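Local coordinates for protein putative prolyl-tRNA synthetase (Leishmania major, PDB 5XIL) that probably joins L-proline to tRNA(Pro) at the expense of ATP, as a class II aminoacyl-tRNA synthetase taking part in protein synthesis, at residues 24-29 / 40-45; 289-294 / 350-355. One frame throughout, in Å; residues are numbered along the deposited sequence.

Contact 1 (24-29 / 40-45)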
loop_
_atom_site.group_PDB
_atom_site.type_symbol
_atom_site.label_atom_id
_atom_site.label_comp_id
_atom_site.label_asym_id
_atom_site.label_seq_id
_atom_site.Cartn_x
_atom_site.Cartn_y
_atom_site.Cartn_z
ATOM N N ALA A 24 11.301 5.368 -21.600
ATOM C CA ALA A 24 10.929 6.136 -20.396
ATOM C C ALA A 24 11.202 5.339 -19.126
ATOM O O ALA A 24 10.935 5.820 -18.024
ATOM C CB ALA A 24 9.476 6.576 -20.448
ATOM N N GLU A 25 11.796 4.159 -19.270
ATOM C CA GLU A 25 12.128 3.312 -18.121
ATOM C C GLU A 25 10.957 2.876 -17.296
ATOM O O GLU A 25 11.078 2.808 -16.099
ATOM C CB GLU A 25 13.193 3.970 -17.236
ATOM C CG GLU A 25 14.413 4.248 -18.071
ATOM C CD GLU A 25 15.508 4.985 -17.311
ATOM O OE1 GLU A 25 15.245 5.895 -16.483
ATOM O OE2 GLU A 25 16.625 4.634 -17.610
ATOM N N MET A 26 9.816 2.598 -17.940
ATOM C CA MET A 26 8.651 2.167 -17.283
ATOM C C MET A 26 8.591 0.675 -17.072
ATOM O O MET A 26 8.114 0.231 -16.045
ATOM C CB MET A 26 7.391 2.632 -17.993
ATOM C CG MET A 26 7.295 4.154 -17.917
ATOM S SD MET A 26 5.912 4.910 -18.795
ATOM C CE MET A 26 4.618 4.914 -17.586
ATOM N N ILE A 27 9.080 -0.081 -18.042
ATOM C CA ILE A 27 9.074 -1.521 -17.962
ATOM C C ILE A 27 10.369 -2.059 -18.499
ATOM O O ILE A 27 11.006 -1.412 -19.333
ATOM C CB ILE A 27 7.948 -2.217 -18.729
ATOM C CG1 ILE A 27 8.077 -2.001 -20.223
ATOM C CG2 ILE A 27 6.561 -1.809 -18.303
ATOM C CD1 ILE A 27 7.724 -3.288 -20.938
ATOM N N GLU A 28 10.721 -3.230 -17.992
ATOM C CA GLU A 28 11.851 -4.029 -18.444
ATOM C C GLU A 28 11.266 -5.392 -18.792
ATOM O O GLU A 28 10.524 -6.015 -17.980
ATOM C CB GLU A 28 12.833 -4.147 -17.278
ATOM C CG GLU A 28 14.127 -4.861 -17.557
ATOM C CD GLU A 28 14.990 -4.109 -18.530
ATOM O OE1 GLU A 28 15.049 -4.586 -19.653
ATOM O OE2 GLU A 28 15.555 -3.041 -18.180
ATOM N N TYR A 29 11.568 -5.848 -20.011
ATOM C CA TYR A 29 10.988 -7.075 -20.547
ATOM C C TYR A 29 11.579 -8.294 -19.923
ATOM O O TYR A 29 12.711 -8.270 -19.433
ATOM C CB TYR A 29 11.160 -7.120 -22.048
ATOM C CG TYR A 29 9.961 -6.606 -22.724
ATOM C CD1 TYR A 29 8.788 -7.357 -22.733
ATOM C CD2 TYR A 29 9.952 -5.337 -23.327
ATOM C CE1 TYR A 29 7.638 -6.884 -23.367
ATOM C CE2 TYR A 29 8.806 -4.853 -23.960
ATOM C CZ TYR A 29 7.643 -5.636 -23.977
ATOM O OH TYR A 29 6.474 -5.177 -24.570
ATOM N N PRO A 40 10.373 1.844 -11.360
ATOM C CA PRO A 40 9.780 2.921 -10.565
ATOM C C PRO A 40 9.070 4.000 -11.304
ATOM O O PRO A 40 8.118 4.511 -10.733
ATOM C CB PRO A 40 10.979 3.536 -9.834
ATOM C CG PRO A 40 11.872 2.356 -9.719
ATOM C CD PRO A 40 11.764 1.602 -10.958
ATOM N N TRP A 41 9.487 4.375 -12.511
ATOM C CA TRP A 41 8.815 5.479 -13.136
ATOM C C TRP A 41 7.337 5.215 -13.371
ATOM O O TRP A 41 6.471 6.129 -13.289
ATOM C CB TRP A 41 9.519 5.846 -14.425
ATOM C CG TRP A 41 9.133 7.144 -15.039
ATOM C CD1 TRP A 41 8.493 7.336 -16.251
ATOM C CD2 TRP A 41 9.378 8.462 -14.497
ATOM N NE1 TRP A 41 8.327 8.683 -16.468
ATOM C CE2 TRP A 41 8.837 9.388 -15.409
ATOM C CE3 TRP A 41 10.003 8.938 -13.331
ATOM C CZ2 TRP A 41 8.910 10.784 -15.195
ATOM C CZ3 TRP A 41 10.092 10.328 -13.130
ATOM C CH2 TRP A 41 9.514 11.226 -14.040
ATOM N N ALA A 42 7.044 3.971 -13.733
ATOM C CA ALA A 42 5.682 3.520 -13.826
ATOM C C ALA A 42 5.042 3.086 -12.487
ATOM O O ALA A 42 3.884 3.400 -12.189
ATOM C CB ALA A 42 5.581 2.407 -14.824
ATOM N N TYR A 43 5.765 2.297 -11.696
ATOM C CA TYR A 43 5.250 1.850 -10.405
ATOM C C TYR A 43 4.773 2.973 -9.464
ATOM O O TYR A 43 3.781 2.812 -8.763
ATOM C CB TYR A 43 6.245 0.924 -9.661
ATOM C CG TYR A 43 5.514 0.126 -8.597
ATOM C CD1 TYR A 43 4.774 -1.020 -8.947
ATOM C CD2 TYR A 43 5.401 0.588 -7.290
ATOM C CE1 TYR A 43 4.055 -1.723 -7.981
ATOM C CE2 TYR A 43 4.681 -0.129 -6.321
ATOM C CZ TYR A 43 4.027 -1.288 -6.708
ATOM O OH TYR A 43 3.269 -1.965 -5.812
ATOM N N TYR A 44 5.480 4.098 -9.453
ATOM C CA TYR A 44 5.099 5.260 -8.633
ATOM C C TYR A 44 3.670 5.616 -8.915
ATOM O O TYR A 44 2.911 6.009 -8.005
ATOM C CB TYR A 44 5.962 6.472 -8.905
ATOM C CG TYR A 44 5.687 7.567 -7.975
ATOM C CD1 TYR A 44 6.223 7.537 -6.695
ATOM C CD2 TYR A 44 4.912 8.663 -8.356
ATOM C CE1 TYR A 44 5.944 8.570 -5.784
ATOM C CE2 TYR A 44 4.606 9.690 -7.480
ATOM C CZ TYR A 44 5.120 9.636 -6.190
ATOM O OH TYR A 44 4.857 10.627 -5.321
ATOM N N VAL A 45 3.277 5.462 -10.191
ATOM C CA VAL A 45 1.867 5.743 -10.535
ATOM C C VAL A 45 0.871 4.840 -9.743
ATOM O O VAL A 45 -0.065 5.319 -9.188
ATOM C CB VAL A 45 1.624 5.659 -12.051
ATOM C CG1 VAL A 45 0.203 5.967 -12.335
ATOM C CG2 VAL A 45 2.559 6.593 -12.789
HETATM O O HOH W 1 12.131 3.767 -13.676
#
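M26 and A42 make the closest backbone approach, CA to CA 4.8 Å, where the chain leaving helix 13-23 passes the first turn of helix 40-60. E25 stands at the end of the earlier helix as the positive-phi residue of a Schellman motif. The turn it makes brings M26 up to the later helix. M26 CB lies 3.7 Å from A42 CB. M26 CG is anti to its own carbonyl carbon (chi1 -66°), which sets it against both A42 and the indole of W41. M26 CG meets W41 CD1 at 3.8 Å, at the ring edge and in the ring plane. The sulfur follows at the same edge, with M26 SD 5.5 Å from the centroid of the five-membered ring, a Met-aromatic contact. A bend at chi3 (89°) then turns M26 CE back over A42, so the thioether chain wraps round the small methyl.

W41 CG is anti to the backbone N (chi1 -167°), and the indole reaches back beside A24. Its CD1 comes within 3.4 Å of A24 O, obliquely to the ring. The polar link between the segments is a water. It donates to E25 O at 2.8 Å and accepts from W41 N at 3.0 Å, so it takes up an amide of the first helical turn, which has no helical partner of its own. K350 serves both segments: its NZ bonds A24 O and forms a salt bridge with E25 OE1, and its O accepts from W41 NE1.

Strand 27-28 pairs antiparallel with strand 37-38, which runs into helix 40-60, and M26 pairs with R39 through the backbone. Helix 267-276 closes the apolar side, with I273 against M26 and both I269 and M272 against V45.

Contact 2 (289-294 / 350-355)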
loop_
_atom_site.group_PDB
_atom_site.type_symbol
_atom_site.label_atom_id
_atom_site.label_comp_id
_atom_site.label_asym_id
_atom_site.label_seq_id
_atom_site.Cartn_x
_atom_site.Cartn_y
_atom_site.Cartn_z
ATOM N N ALA A 289 3.671 11.909 -11.120
ATOM C CA ALA A 289 5.036 11.942 -11.621
ATOM C C ALA A 289 6.033 11.785 -10.450
ATOM O O ALA A 289 6.022 12.602 -9.524
ATOM C CB ALA A 289 5.339 13.226 -12.403
ATOM N N SER A 290 6.858 10.746 -10.542
ATOM C CA SER A 290 7.761 10.422 -9.467
ATOM C C SER A 290 8.730 11.602 -9.271
ATOM O O SER A 290 9.080 11.955 -8.132
ATOM C CB SER A 290 8.559 9.190 -9.841
ATOM O OG SER A 290 9.392 8.907 -8.778
ATOM N N THR A 291 9.211 12.122 -10.384
ATOM C CA THR A 291 9.871 13.428 -10.450
ATOM C C THR A 291 8.957 14.388 -11.185
ATOM O O THR A 291 8.581 14.128 -12.301
ATOM C CB THR A 291 11.234 13.342 -11.107
ATOM O OG1 THR A 291 12.031 12.509 -10.288
ATOM C CG2 THR A 291 11.911 14.735 -11.265
ATOM N N GLN A 292 8.659 15.525 -10.559
ATOM C CA GLN A 292 7.761 16.523 -11.145
ATOM C C GLN A 292 8.575 17.620 -11.866
ATOM O O GLN A 292 8.141 18.187 -12.873
ATOM C CB GLN A 292 6.955 17.124 -10.033
ATOM C CG GLN A 292 5.859 16.201 -9.482
ATOM C CD GLN A 292 5.128 16.810 -8.315
ATOM O OE1 GLN A 292 5.735 17.359 -7.395
ATOM N NE2 GLN A 292 3.810 16.782 -8.365
ATOM N N VAL A 293 9.752 17.879 -11.333
ATOM C CA VAL A 293 10.645 18.919 -11.892
ATOM C C VAL A 293 12.044 18.402 -11.955
ATOM O O VAL A 293 12.598 17.932 -10.965
ATOM C CB VAL A 293 10.634 20.201 -11.038
ATOM C CG1 VAL A 293 11.582 21.242 -11.639
ATOM C CG2 VAL A 293 9.243 20.705 -10.732
ATOM N N ILE A 294 12.661 18.478 -13.122
ATOM C CA ILE A 294 14.037 18.136 -13.257
ATOM C C ILE A 294 14.839 19.439 -13.461
ATOM O O ILE A 294 14.513 20.229 -14.280
ATOM C CB ILE A 294 14.309 17.158 -14.388
ATOM C CG1 ILE A 294 15.751 16.610 -14.366
ATOM C CG2 ILE A 294 14.013 17.731 -15.752
ATOM C CD1 ILE A 294 16.008 15.662 -13.251
ATOM N N LYS A 350 10.776 10.723 -20.809
ATOM C CA LYS A 350 10.149 10.222 -19.586
ATOM C C LYS A 350 8.922 10.976 -19.279
ATOM O O LYS A 350 8.039 10.462 -18.603
ATOM C CB LYS A 350 11.098 10.254 -18.393
ATOM C CG LYS A 350 12.212 9.228 -18.502
ATOM C CD LYS A 350 13.290 9.375 -17.442
ATOM C CE LYS A 350 12.754 9.004 -16.080
ATOM N NZ LYS A 350 12.510 7.520 -16.100
ATOM N N GLY A 351 8.828 12.215 -19.756
ATOM C CA GLY A 351 7.647 12.994 -19.530
ATOM C C GLY A 351 7.616 13.791 -18.253
ATOM O O GLY A 351 6.525 14.141 -17.796
ATOM N N VAL A 352 8.781 14.166 -17.719
ATOM C CA VAL A 352 8.836 14.987 -16.526
ATOM C C VAL A 352 8.050 16.240 -16.798
ATOM O O VAL A 352 8.252 16.798 -17.818
ATOM C CB VAL A 352 10.233 15.454 -16.147
ATOM C CG1 VAL A 352 10.130 16.159 -14.790
ATOM C CG2 VAL A 352 11.149 14.286 -16.068
ATOM N N PRO A 353 7.083 16.588 -15.961
ATOM C CA PRO A 353 6.223 17.720 -16.271
ATOM C C PRO A 353 6.958 19.080 -16.551
ATOM O O PRO A 353 6.542 19.833 -17.449
ATOM C CB PRO A 353 5.385 17.818 -15.022
ATOM C CG PRO A 353 5.177 16.431 -14.561
ATOM C CD PRO A 353 6.466 15.750 -14.919
ATOM N N LEU A 354 7.996 19.376 -15.762
ATOM C CA LEU A 354 8.679 20.682 -15.870
ATOM C C LEU A 354 10.154 20.464 -15.896
ATOM O O LEU A 354 10.708 19.605 -15.150
ATOM C CB LEU A 354 8.340 21.565 -14.688
ATOM C CG LEU A 354 6.911 22.045 -14.491
ATOM C CD1 LEU A 354 6.722 22.814 -13.218
ATOM C CD2 LEU A 354 6.437 22.781 -15.722
ATOM N N ARG A 355 10.845 21.198 -16.756
ATOM C CA ARG A 355 12.255 21.191 -16.760
ATOM C C ARG A 355 12.753 22.637 -16.451
ATOM O O ARG A 355 12.255 23.572 -17.045
ATOM C CB ARG A 355 12.796 20.816 -18.098
ATOM C CG ARG A 355 14.314 21.072 -18.204
ATOM C CD ARG A 355 14.885 20.668 -19.543
ATOM N NE ARG A 355 14.524 21.528 -20.663
ATOM C CZ ARG A 355 13.945 21.104 -21.778
ATOM N NH1 ARG A 355 13.535 19.834 -21.908
ATOM N NH2 ARG A 355 13.703 21.974 -22.761
#
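Two neighbouring parallel strands of the mixed sheet in the anticodon-binding domain, 293-297 and 354-358, begin side by side here. V293 is bridged to L354 and I294 to R355. L354 N donates to Q292 O at 3.1 Å, a somewhat bent bond (141° at the hydrogen). I294 N donates to L354 O at 3.0 Å and is straighter, at 163°. L354 O also takes a weaker CA-H contact from V293, beside the true bond from I294 N.

On one face V293 CG2, set anti to its own carbonyl carbon, meets L354 CD1 at 4.1 Å, the two side chains crossing at a slant. The face carrying I294 and R355 has I294 CG2 near R355 CB. Before the strands pair, G351 ends helix 340-350 in a Schellman motif and lets the chain turn into V352 and P353. The amide of Q292 bonds R329 N through OE1 and P286 O through NE2, and the guanidinium of R355 goes to E357. P353 CD packs on A289 CB at 3.7 Å. P353 CB lies 3.5 Å from Q292 O, and P353 CD lies 3.7 Å from T291 O, a buried carbonyl oxygen with no polar partner in the model.

In the fold
Both contacts are largely buried, and their centres lie about 14 Å apart on the same side of the chain's centre. They differ in chemistry. Contact 1 fits a turn to a helix through apolar side chains and one water. Contact 2 joins two strands through direct backbone hydrogen bonds. They also touch each other. K350 belongs to contact 2 yet serves contact 1, and a cation-pi contact links it to W41. W41 CZ3 also packs on T291 N, and Y44 on S290. Helix 40-60 thus packs against the first residues of both segments of contact 2, in the anticodon-binding domain. Beyond contact 1, E28 on segment 24-29 forms a salt bridge with K121 of the second subunit.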